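PDB 4GUA: Non-structural polyprotein from Sindbis virus, which serves as the precursor of alphavirus replication proteins and carries the nsP2 cysteine protease, which probably cuts the polyprotein. Local coordinates for residues W37-P42 with V138-H143. Residues are numbered along the deposited sequence; the frame is centred on the assembly and turned at random.
Sequences WSELFP and VISAQH
Glu39 and Leu40, in the last turn of helix 34-40, meet a type I beta turn, Ser140 to His143, in the nsP2 protease region (peptidase family C9). The turn belongs to the loop between strands 136-137 and 151-152, so the contact joins this loop to a helix end nearly a hundred residues earlier. The packed side is apolar and buried. Both Leu40 methyls press on Ile139 CG1, CD1 at 4.0 Å, while CD2 also reaches Ala141 CA at 4.0 Å. The leucine and isoleucine side chains pass at a slant, and Ile139 continues this layer onto Phe63 of helix 52-64. Ala141 turns its methyl to the helix end, where CB is 4.1 Å from Leu40 CD2 and 3.9 Å from Glu39 CG. Behind Leu40, Phe41 packs into the interior against helix 52-64 and meets Trp17 edge-to-face.

The Glu39 side is more open, for Glu39 and Ser140 are both partly exposed. Glu39 carries its carboxylate past the Ala141 methyl to the loop backbone because chi1 of -173° sets CG opposite the backbone N and the chain stays extended beyond. Here Ala141 N gives Glu39 OE2 an almost straight hydrogen bond of 3.2 Å, the single one between the segments, reaching it from above the carboxylate plane. Other polar groups of the turn are held separately: Gln239 NE2 bonds to Ala141 O, and Gln128 NE2 to Ser140 O. Beyond the carboxylate an ST turn braces the bend, Ser140 OG accepting from Gln142 N at 3.1 Å.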
# COMPACT_ATOMS: atom_id res chain seq x y z
N TRP A 37 14.63 -3.34 -27.11
CA TRP A 37 14.22 -4.24 -26.04
C TRP A 37 15.29 -4.30 -24.96
O TRP A 37 14.99 -4.23 -23.77
CB TRP A 37 13.98 -5.66 -26.57
CG TRP A 37 12.61 -5.90 -27.13
CD1 TRP A 37 12.28 -6.10 -28.43
CD2 TRP A 37 11.39 -5.97 -26.39
NE1 TRP A 37 10.93 -6.31 -28.56
CE2 TRP A 37 10.35 -6.23 -27.32
CE3 TRP A 37 11.06 -5.85 -25.03
CZ2 TRP A 37 9.02 -6.37 -26.94
CZ3 TRP A 37 9.73 -5.99 -24.65
CH2 TRP A 37 8.72 -6.23 -25.61
N SER A 38 16.55 -4.42 -25.39
CA SER A 38 17.68 -4.54 -24.47
C SER A 38 17.90 -3.25 -23.69
O SER A 38 18.29 -3.27 -22.51
CB SER A 38 18.95 -4.88 -25.24
OG SER A 38 18.80 -6.12 -25.91
N GLU A 39 17.63 -2.13 -24.34
CA GLU A 39 17.92 -0.85 -23.73
C GLU A 39 16.87 -0.60 -22.65
O GLU A 39 17.18 -0.04 -21.60
CB GLU A 39 17.91 0.27 -24.77
CG GLU A 39 18.36 1.61 -24.22
CD GLU A 39 18.08 2.76 -25.16
OE1 GLU A 39 17.83 2.49 -26.37
OE2 GLU A 39 18.10 3.93 -24.70
N LEU A 40 15.65 -1.04 -22.90
CA LEU A 40 14.55 -0.84 -21.95
C LEU A 40 14.58 -1.81 -20.75
O LEU A 40 14.35 -1.41 -19.61
CB LEU A 40 13.22 -0.96 -22.68
CG LEU A 40 12.93 0.16 -23.69
CD1 LEU A 40 11.62 -0.09 -24.42
CD2 LEU A 40 12.90 1.51 -23.00
N PHE A 41 14.85 -3.09 -21.02
CA PHE A 41 14.82 -4.10 -19.97
C PHE A 41 16.18 -4.76 -19.76
O PHE A 41 16.71 -5.40 -20.66
CB PHE A 41 13.78 -5.17 -20.28
CG PHE A 41 12.39 -4.63 -20.45
CD1 PHE A 41 11.58 -4.41 -19.35
CD2 PHE A 41 11.89 -4.35 -21.72
CE1 PHE A 41 10.30 -3.91 -19.50
CE2 PHE A 41 10.61 -3.86 -21.87
CZ PHE A 41 9.81 -3.63 -20.76
N PRO A 42 16.76 -4.58 -18.57
CA PRO A 42 17.95 -5.38 -18.28
C PRO A 42 17.65 -6.86 -18.41
O PRO A 42 18.53 -7.63 -18.79
CB PRO A 42 18.26 -5.00 -16.83
CG PRO A 42 17.70 -3.61 -16.68
CD PRO A 42 16.46 -3.62 -17.51
N VAL A 138 13.10 8.87 -30.86
CA VAL A 138 13.13 7.41 -30.82
C VAL A 138 13.17 6.96 -29.37
O VAL A 138 13.83 7.58 -28.53
CB VAL A 138 14.35 6.79 -31.56
CG1 VAL A 138 14.39 7.25 -33.01
CG2 VAL A 138 15.66 7.12 -30.85
N ILE A 139 12.47 5.87 -29.09
CA ILE A 139 12.33 5.36 -27.73
C ILE A 139 13.68 5.29 -27.03
O ILE A 139 14.67 4.80 -27.60
CB ILE A 139 11.64 3.97 -27.76
CG1 ILE A 139 11.50 3.39 -26.35
CG2 ILE A 139 12.42 3.00 -28.62
CD1 ILE A 139 10.60 4.18 -25.45
N SER A 140 13.73 5.80 -25.81
CA SER A 140 14.96 5.85 -25.03
C SER A 140 14.69 5.51 -23.57
O SER A 140 13.71 5.96 -22.98
CB SER A 140 15.59 7.24 -25.09
OG SER A 140 16.61 7.36 -24.12
N ALA A 141 15.57 4.71 -22.98
CA ALA A 141 15.41 4.32 -21.59
C ALA A 141 15.73 5.47 -20.63
O ALA A 141 15.47 5.38 -19.43
CB ALA A 141 16.30 3.12 -21.28
N GLN A 142 16.27 6.56 -21.16
CA GLN A 142 16.73 7.66 -20.33
C GLN A 142 15.71 8.78 -20.16
O GLN A 142 16.00 9.79 -19.53
CB GLN A 142 18.03 8.22 -20.90
CG GLN A 142 19.16 7.21 -20.85
CD GLN A 142 20.40 7.69 -21.55
OE1 GLN A 142 20.99 8.70 -21.18
NE2 GLN A 142 20.81 6.96 -22.57
N HIS A 143 14.52 8.58 -20.72
CA HIS A 143 13.48 9.59 -20.70
C HIS A 143 12.15 9.02 -20.23
O HIS A 143 11.99 7.81 -20.15
CB HIS A 143 13.34 10.20 -22.09
CG HIS A 143 14.54 10.98 -22.52
ND1 HIS A 143 14.56 12.35 -22.57
CD2 HIS A 143 15.77 10.57 -22.89
CE1 HIS A 143 15.75 12.76 -22.96
NE2 HIS A 143 16.51 11.70 -23.16